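Local coordinates for hypothetical protein, GDSL-like Lipase/Acylhydrolase family protein (Bacteroides uniformis, PDB 4M8K) that probably hydrolyses ester bonds of lipid or other acyl substrates, as a putative lipase/acylhydrolase of the GDSL-like family, at residues 30-35 and 81-86; 75-80 and 109-114. All coordinates share one frame; numbering follows the deposited sequence.

Interaction 1 of 2, residues 30-35 and 81-86; sequences YSTFYG and SYSGST. With ACT (acetate ion), chain C.
Two loops at one end of the parallel sheet, beside what is probably the active site of this GDSL-like hydrolase, meet where Ser31 and Thr32 pack on Ser81. Thr32 lays its methyl over the face of the Ser81–Tyr82 peptide, with CG2 3.7 Å from both Ser81 C and Tyr82 N. Its hydroxyl sits between the backbone N and the carbonyl carbon (chi1 63°) and bonds to Ser29 O and Trp45 N, which leaves CG2 as the branch facing the peptide. Ser31 comes closer still: its CB is 3.2 Å from Ser81 OG. No hydrogen bond crosses here; Ser31 OG pairs with Trp64 NE1 and Ser81 OG with Asn79 OD1.

Past this packing, 82-85 makes a type II turn. Tyr82 O is gripped twice by Ser85, from N at 3.1 Å and from OG at 2.6 Å, and Gly84 has the positive phi suited to the third position. The Gly84 N-H then points at the acetate, a probable crystallisation component, with N 2.8 Å from OXT and an N-H...O angle of 154°. Ser29, Asn122 and His205 also bond it; with Gly84 this set is consistent with the Ser-Gly-Asn-His residues of SGNH hydrolases. The loops thus meet by van der Waals contact of carbon on hydroxyl and peptide, while the turn pinned by Ser85 offers the Gly84 N-H to an anion, consistent with part of an oxyanion hole.

Interaction 2 of 2, residues 75-80 and 109-114; sequences QLERNN and LGTPDI
Glu77 and Arg78, neighbours on the edge strand 75-81 of the parallel sheet, both direct their side chains at the loop 109-112 that leads into strand 114-118. The backbone turns out of regular strand geometry at Glu77, which is why two consecutive residues can face the same loop.

A single hydrogen bond crosses the contact, from Thr111 N to Glu77 OE2, at 2.7 Å and nearly straight (170°). The N-H reaches the oxygen from above the carboxylate, 36° out of its plane. Glu77 extends away from its own backbone N and then bends at chi2 (76°), which carries the carboxylate up to the loop. The other oxygen, OE1, has a long, weak ion pair with Lys22.

Van der Waals packing does the rest. Glu77 CG lies 3.5 Å from Leu109 O, whose own hydrogen bond goes to Ser24 OG. Next to it the Arg78 aliphatic chain covers the flat face of the Leu109–Gly110 peptide, CG being 3.5 Å from Leu109 C, while its guanidinium goes on to Asn108. Further along, Leu109 CD2 touches Asn80 CB at 3.8 Å. Gly110 CA is only 3.4 Å from Glu77 OE2, and a side chain at this glycine would run into that oxygen.

Cutting Glu77 back to an alanine is likely to leave the Thr111 N-H without its acceptor and to open a gap beside Leu109 O and Gly110. The chemistry is thus one carboxylate, presumably charged, holding a backbone N-H, with methylene groups of Glu77 and Arg78 packed against the Leu109–Gly110 peptide just before it.

How the interactions relate
From the N terminus, strand 22-27 runs into 30-35, the first segment of interaction 1. The chain then passes through helix 64-71 and returns along 75-80, the first segment of interaction 2, directly before 81-86 closes the earlier loop. The loop opened at 75-80 is still open at that point and closes only at 109-114, so the two contacts cross along the sequence. Interaction 1 joins the loops that follow strands 22-27 and 75-81; interaction 2 ties the edge strand to the lead-in of strand 114-118, with strand 22-27 lying between those two in the sheet. They touch directly: Asn79 ND2 is 2.8 Å from Ser31 O, a probable hydrogen bond.

Interaction 1 of 2, residues 30-35 and 81-86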
ATOM      1  N   TYR A  30      -3.654  -6.927   1.002  1.00 18.67           N
ATOM      2  CA  TYR A  30      -4.312  -6.390   2.209  1.00 19.35           C
ATOM      3  C   TYR A  30      -5.338  -5.294   1.829  1.00 23.65           C
ATOM      4  O   TYR A  30      -6.266  -4.988   2.583  1.00 19.66           O
ATOM      5  CB  TYR A  30      -3.311  -5.781   3.206  1.00 17.24           C
ATOM      6  CG  TYR A  30      -2.600  -6.722   4.171  1.00 16.07           C
ATOM      7  CD1 TYR A  30      -2.202  -7.986   3.798  1.00 19.53           C
ATOM      8  CD2 TYR A  30      -2.288  -6.298   5.465  1.00 17.47           C
ATOM      9  CE1 TYR A  30      -1.544  -8.832   4.691  1.00 19.86           C
ATOM     10  CE2 TYR A  30      -1.624  -7.111   6.345  1.00 19.00           C
ATOM     11  CZ  TYR A  30      -1.241  -8.387   5.954  1.00 22.66           C
ATOM     12  OH  TYR A  30      -0.609  -9.245   6.860  1.00 22.27           O
ATOM     13  N   SER A  31      -5.152  -4.734   0.645  1.00 20.22           N
ATOM     14  CA  SER A  31      -5.983  -3.638   0.127  1.00 18.43           C
ATOM     15  C   SER A  31      -6.805  -4.055  -1.101  1.00 19.29           C
ATOM     16  O   SER A  31      -7.356  -3.203  -1.821  1.00 21.32           O
ATOM     17  CB  SER A  31      -5.070  -2.438  -0.165  1.00 19.97           C
ATOM     18  OG  SER A  31      -4.420  -2.004   1.023  1.00 19.35           O
ATOM     19  N   THR A  32      -6.897  -5.362  -1.357  1.00 20.97           N
ATOM     20  CA  THR A  32      -7.661  -5.868  -2.495  1.00 21.44           C
ATOM     21  C   THR A  32      -9.057  -6.303  -2.095  1.00 22.50           C
ATOM     22  O   THR A  32      -9.299  -6.674  -0.955  1.00 18.99           O
ATOM     23  CB  THR A  32      -7.045  -7.099  -3.247  1.00 25.41           C
ATOM     24  OG1 THR A  32      -6.943  -8.263  -2.387  1.00 22.57           O
ATOM     25  CG2 THR A  32      -5.710  -6.736  -3.860  1.00 25.33           C
ATOM     26  N   PHE A  33      -9.967  -6.235  -3.062  1.00 23.89           N
ATOM     27  CA  PHE A  33     -11.266  -6.935  -3.013  1.00 21.24           C
ATOM     28  C   PHE A  33     -11.711  -7.111  -4.452  1.00 19.80           C
ATOM     29  O   PHE A  33     -11.712  -6.138  -5.243  1.00 19.59           O
ATOM     30  CB  PHE A  33     -12.354  -6.206  -2.165  1.00 22.61           C
ATOM     31  CG  PHE A  33     -13.429  -7.141  -1.650  1.00 21.42           C
ATOM     32  CD1 PHE A  33     -14.499  -7.486  -2.459  1.00 20.82           C
ATOM     33  CD2 PHE A  33     -13.357  -7.695  -0.363  1.00 18.75           C
ATOM     34  CE1 PHE A  33     -15.469  -8.389  -2.028  1.00 21.75           C
ATOM     35  CE2 PHE A  33     -14.325  -8.571   0.101  1.00 22.83           C
ATOM     36  CZ  PHE A  33     -15.388  -8.943  -0.742  1.00 20.41           C
ATOM     37  N   TYR A  34     -12.022  -8.351  -4.806  1.00 22.21           N
ATOM     38  CA  TYR A  34     -12.567  -8.697  -6.134  1.00 23.94           C
ATOM     39  C   TYR A  34     -13.597  -7.689  -6.631  1.00 21.38           C
ATOM     40  O   TYR A  34     -14.584  -7.384  -5.920  1.00 21.58           O
ATOM     41  CB  TYR A  34     -13.191 -10.113  -6.076  1.00 24.30           C
ATOM     42  CG  TYR A  34     -13.485 -10.670  -7.434  1.00 26.81           C
ATOM     43  CD1 TYR A  34     -12.443 -10.991  -8.307  1.00 24.68           C
ATOM     44  CD2 TYR A  34     -14.803 -10.848  -7.877  1.00 32.18           C
ATOM     45  CE1 TYR A  34     -12.684 -11.463  -9.569  1.00 29.93           C
ATOM     46  CE2 TYR A  34     -15.061 -11.357  -9.161  1.00 33.16           C
ATOM     47  CZ  TYR A  34     -13.982 -11.668  -9.988  1.00 36.44           C
ATOM     48  OH  TYR A  34     -14.162 -12.150 -11.256  1.00 46.61           O
ATOM     49  N   GLY A  35     -13.385  -7.164  -7.829  1.00 20.50           N
ATOM     50  CA  GLY A  35     -14.289  -6.201  -8.457  1.00 20.02           C
ATOM     51  C   GLY A  35     -14.082  -4.764  -8.033  1.00 23.56           C
ATOM     52  O   GLY A  35     -14.787  -3.876  -8.476  1.00 21.65           O
ATOM     53  N   SER A  81      -4.405  -2.089  -6.237  1.00 17.56           N
ATOM     54  CA  SER A  81      -3.888  -3.087  -5.330  1.00 17.45           C
ATOM     55  C   SER A  81      -3.874  -4.423  -6.041  1.00 16.69           C
ATOM     56  O   SER A  81      -4.739  -4.713  -6.849  1.00 21.52           O
ATOM     57  CB  SER A  81      -4.676  -3.136  -4.007  1.00 20.71           C
ATOM     58  OG  SER A  81      -4.600  -1.891  -3.269  1.00 18.31           O
ATOM     59  N   TYR A  82      -2.855  -5.226  -5.707  1.00 17.85           N
ATOM     60  CA  TYR A  82      -2.438  -6.390  -6.468  1.00 18.87           C
ATOM     61  C   TYR A  82      -1.822  -7.418  -5.523  1.00 18.93           C
ATOM     62  O   TYR A  82      -0.735  -7.219  -4.966  1.00 16.55           O
ATOM     63  CB  TYR A  82      -1.437  -5.958  -7.526  1.00 17.26           C
ATOM     64  CG  TYR A  82      -1.136  -6.940  -8.671  1.00 16.42           C
ATOM     65  CD1 TYR A  82      -0.822  -8.284  -8.450  1.00 20.67           C
ATOM     66  CD2 TYR A  82      -1.132  -6.494  -9.991  1.00 22.45           C
ATOM     67  CE1 TYR A  82      -0.550  -9.155  -9.512  1.00 24.25           C
ATOM     68  CE2 TYR A  82      -0.868  -7.353 -11.047  1.00 22.85           C
ATOM     69  CZ  TYR A  82      -0.555  -8.682 -10.796  1.00 25.03           C
ATOM     70  OH  TYR A  82      -0.251  -9.514 -11.854  1.00 33.57           O
ATOM     71  N   SER A  83      -2.495  -8.564  -5.421  1.00 21.84           N
ATOM     72  CA  SER A  83      -2.106  -9.653  -4.510  0.67 19.29           C
ATOM     73  C   SER A  83      -0.721 -10.175  -4.756  1.00 21.15           C
ATOM     74  O   SER A  83      -0.352 -10.480  -5.872  1.00 20.20           O
ATOM     75  CB  SER A  83      -3.041 -10.854  -4.666  0.67 22.25           C
ATOM     76  OG  SER A  83      -4.301 -10.530  -4.220  0.67 24.63           O
ATOM     77  N   GLY A  84       0.077 -10.277  -3.699  1.00 22.12           N
ATOM     78  CA  GLY A  84       1.398 -10.832  -3.842  1.00 23.23           C
ATOM     79  C   GLY A  84       2.409  -9.827  -4.363  1.00 20.01           C
ATOM     80  O   GLY A  84       3.626 -10.088  -4.320  1.00 22.82           O
ATOM     81  N   SER A  85       1.957  -8.650  -4.793  1.00 19.17           N
ATOM     82  CA  SER A  85       2.905  -7.701  -5.433  1.00 16.71           C
ATOM     83  C   SER A  85       3.871  -7.050  -4.416  1.00 17.69           C
ATOM     84  O   SER A  85       3.523  -6.765  -3.265  1.00 21.46           O
ATOM     85  CB  SER A  85       2.213  -6.575  -6.218  1.00 19.05           C
ATOM     86  OG  SER A  85       1.423  -5.749  -5.357  1.00 20.42           O
ATOM     87  N   THR A  86       5.107  -6.909  -4.866  1.00 18.06           N
ATOM     88  CA  THR A  86       6.216  -6.390  -4.106  1.00 19.83           C
ATOM     89  C   THR A  86       6.500  -4.954  -4.455  1.00 18.16           C
ATOM     90  O   THR A  86       6.175  -4.483  -5.532  1.00 19.68           O
ATOM     91  CB  THR A  86       7.513  -7.173  -4.443  1.00 20.90           C
ATOM     92  OG1 THR A  86       7.594  -7.311  -5.850  1.00 18.33           O
ATOM     93  CG2 THR A  86       7.509  -8.537  -3.791  1.00 19.02           C
TER
HETATM   94  C   ACT C 301      -0.113 -10.211   0.022  1.00 20.91           C
HETATM   95  O   ACT C 301      -0.796 -11.249   0.015  1.00 21.86           O
HETATM   96  OXT ACT C 301      -0.014  -9.542  -1.007  1.00 15.33           O
HETATM   97  CH3 ACT C 301       0.581  -9.726   1.258  1.00 24.14           C

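Interaction 2 of 2, residues 75-80 and 109-114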
ATOM      1  N   GLN A  75     -13.608  10.272  -1.081  1.00 29.99           N
ATOM      2  CA  GLN A  75     -14.054   9.606  -2.260  1.00 31.23           C
ATOM      3  C   GLN A  75     -12.930   8.668  -2.735  1.00 24.36           C
ATOM      4  O   GLN A  75     -11.763   9.084  -2.758  1.00 22.35           O
ATOM      5  CB  GLN A  75     -14.319  10.745  -3.188  1.00 34.60           C
ATOM      6  CG  GLN A  75     -14.741  10.470  -4.574  1.00 35.96           C
ATOM      7  CD  GLN A  75     -14.882  11.828  -5.302  1.00 46.86           C
ATOM      8  OE1 GLN A  75     -14.381  11.986  -6.396  1.00 32.63           O
ATOM      9  NE2 GLN A  75     -15.566  12.815  -4.665  1.00 44.32           N
ATOM     10  N   LEU A  76     -13.263   7.452  -3.192  1.00 23.22           N
ATOM     11  CA  LEU A  76     -12.261   6.560  -3.750  1.00 23.21           C
ATOM     12  C   LEU A  76     -11.948   7.037  -5.134  1.00 22.88           C
ATOM     13  O   LEU A  76     -12.869   7.251  -5.908  1.00 25.67           O
ATOM     14  CB  LEU A  76     -12.763   5.100  -3.846  1.00 25.90           C
ATOM     15  CG  LEU A  76     -11.731   4.137  -4.448  1.00 27.58           C
ATOM     16  CD1 LEU A  76     -10.511   3.970  -3.576  1.00 25.76           C
ATOM     17  CD2 LEU A  76     -12.352   2.764  -4.722  1.00 33.86           C
ATOM     18  N   GLU A  77     -10.672   7.253  -5.443  1.00 21.57           N
ATOM     19  CA  GLU A  77     -10.265   7.597  -6.805  1.00 20.34           C
ATOM     20  C   GLU A  77      -9.837   6.264  -7.468  1.00 26.16           C
ATOM     21  O   GLU A  77     -10.568   5.731  -8.325  1.00 21.55           O
ATOM     22  CB  GLU A  77      -9.169   8.640  -6.778  1.00 22.12           C
ATOM     23  CG  GLU A  77      -8.530   8.962  -8.111  1.00 20.23           C
ATOM     24  CD  GLU A  77      -9.395   9.843  -9.010  1.00 25.41           C
ATOM     25  OE1 GLU A  77     -10.533  10.183  -8.617  1.00 25.21           O
ATOM     26  OE2 GLU A  77      -8.951  10.184 -10.128  1.00 28.71           O
ATOM     27  N   ARG A  78      -8.703   5.681  -7.047  1.00 21.94           N
ATOM     28  CA  ARG A  78      -8.304   4.416  -7.623  1.00 19.06           C
ATOM     29  C   ARG A  78      -7.777   3.535  -6.527  1.00 20.47           C
ATOM     30  O   ARG A  78      -6.950   3.960  -5.756  1.00 20.60           O
ATOM     31  CB  ARG A  78      -7.197   4.559  -8.674  1.00 21.05           C
ATOM     32  CG  ARG A  78      -7.635   5.199  -9.983  1.00 22.71           C
ATOM     33  CD  ARG A  78      -8.725   4.398 -10.734  1.00 21.56           C
ATOM     34  NE  ARG A  78      -8.867   5.015 -12.054  1.00 28.81           N
ATOM     35  CZ  ARG A  78      -8.043   4.800 -13.093  1.00 34.31           C
ATOM     36  NH1 ARG A  78      -7.036   3.926 -13.033  1.00 34.34           N
ATOM     37  NH2 ARG A  78      -8.254   5.460 -14.226  1.00 35.73           N
ATOM     38  N   ASN A  79      -8.228   2.284  -6.520  1.00 17.46           N
ATOM     39  CA  ASN A  79      -7.604   1.236  -5.714  1.00 18.55           C
ATOM     40  C   ASN A  79      -6.718   0.309  -6.582  1.00 17.68           C
ATOM     41  O   ASN A  79      -7.175  -0.745  -7.076  1.00 18.64           O
ATOM     42  CB  ASN A  79      -8.659   0.435  -4.955  1.00 18.90           C
ATOM     43  CG  ASN A  79      -8.028  -0.529  -3.963  1.00 21.92           C
ATOM     44  OD1 ASN A  79      -6.818  -0.531  -3.801  1.00 19.73           O
ATOM     45  ND2 ASN A  79      -8.837  -1.434  -3.403  1.00 20.11           N
ATOM     46  N   ASN A  80      -5.487   0.746  -6.767  1.00 17.73           N
ATOM     47  CA  ASN A  80      -4.495  -0.050  -7.487  1.00 19.39           C
ATOM     48  C   ASN A  80      -3.764  -0.971  -6.532  1.00 19.15           C
ATOM     49  O   ASN A  80      -2.661  -0.687  -6.082  1.00 16.40           O
ATOM     50  CB  ASN A  80      -3.508   0.849  -8.231  1.00 20.12           C
ATOM     51  CG  ASN A  80      -2.738   0.104  -9.295  1.00 19.51           C
ATOM     52  OD1 ASN A  80      -2.496  -1.107  -9.174  1.00 22.38           O
ATOM     53  ND2 ASN A  80      -2.348   0.811 -10.340  1.00 23.11           N
ATOM     54  N   LEU A 109      -3.051   5.929 -10.865  1.00 21.07           N
ATOM     55  CA  LEU A 109      -3.726   6.200  -9.600  1.00 20.93           C
ATOM     56  C   LEU A 109      -4.806   7.279  -9.694  1.00 20.27           C
ATOM     57  O   LEU A 109      -5.276   7.781  -8.663  1.00 22.15           O
ATOM     58  CB  LEU A 109      -2.680   6.647  -8.591  1.00 19.77           C
ATOM     59  CG  LEU A 109      -1.600   5.601  -8.255  1.00 20.76           C
ATOM     60  CD1 LEU A 109      -0.598   6.198  -7.284  1.00 17.83           C
ATOM     61  CD2 LEU A 109      -2.222   4.389  -7.645  1.00 19.03           C
ATOM     62  N   GLY A 110      -5.141   7.674 -10.926  1.00 20.47           N
ATOM     63  CA  GLY A 110      -6.074   8.749 -11.183  1.00 22.13           C
ATOM     64  C   GLY A 110      -5.512  10.107 -10.803  1.00 25.33           C
ATOM     65  O   GLY A 110      -4.311  10.354 -10.955  1.00 22.90           O
ATOM     66  N   THR A 111      -6.370  10.942 -10.210  1.00 26.11           N
ATOM     67  CA  THR A 111      -5.982  12.288  -9.749  1.00 25.46           C
ATOM     68  C   THR A 111      -6.278  12.432  -8.258  1.00 23.69           C
ATOM     69  O   THR A 111      -7.164  13.133  -7.861  1.00 21.77           O
ATOM     70  CB  THR A 111      -6.718  13.403 -10.567  1.00 28.12           C
ATOM     71  OG1 THR A 111      -6.505  13.160 -11.957  1.00 37.94           O
ATOM     72  CG2 THR A 111      -6.144  14.765 -10.307  1.00 37.52           C
ATOM     73  N   PRO A 112      -5.488  11.776  -7.416  1.00 21.10           N
ATOM     74  CA  PRO A 112      -5.744  11.799  -6.004  1.00 23.29           C
ATOM     75  C   PRO A 112      -5.219  13.031  -5.321  1.00 23.15           C
ATOM     76  O   PRO A 112      -4.268  13.665  -5.791  1.00 23.48           O
ATOM     77  CB  PRO A 112      -4.966  10.605  -5.482  1.00 22.92           C
ATOM     78  CG  PRO A 112      -3.788  10.519  -6.438  1.00 22.82           C
ATOM     79  CD  PRO A 112      -4.291  10.987  -7.755  1.00 24.58           C
ATOM     80  N   ASP A 113      -5.902  13.386  -4.239  1.00 20.94           N
ATOM     81  CA  ASP A 113      -5.414  14.383  -3.255  1.00 22.66           C
ATOM     82  C   ASP A 113      -4.615  13.693  -2.153  1.00 21.28           C
ATOM     83  O   ASP A 113      -3.714  14.296  -1.531  1.00 22.38           O
ATOM     84  CB  ASP A 113      -6.614  15.077  -2.619  1.00 23.90           C
ATOM     85  CG  ASP A 113      -7.487  15.710  -3.622  1.00 24.81           C
ATOM     86  OD1 ASP A 113      -6.976  16.617  -4.247  1.00 23.89           O
ATOM     87  OD2 ASP A 113      -8.681  15.343  -3.799  1.00 23.19           O
ATOM     88  N   ILE A 114      -4.996  12.433  -1.887  1.00 21.23           N
ATOM     89  CA  ILE A 114      -4.369  11.610  -0.856  1.00 23.01           C
ATOM     90  C   ILE A 114      -3.962  10.305  -1.500  1.00 21.71           C
ATOM     91  O   ILE A 114      -4.785   9.620  -2.166  1.00 25.54           O
ATOM     92  CB  ILE A 114      -5.309  11.385   0.361  1.00 25.27           C
ATOM     93  CG1 ILE A 114      -5.585  12.710   1.089  1.00 28.03           C
ATOM     94  CG2 ILE A 114      -4.691  10.408   1.361  1.00 25.17           C
ATOM     95  CD1 ILE A 114      -6.783  12.635   2.027  1.00 28.08           C
TER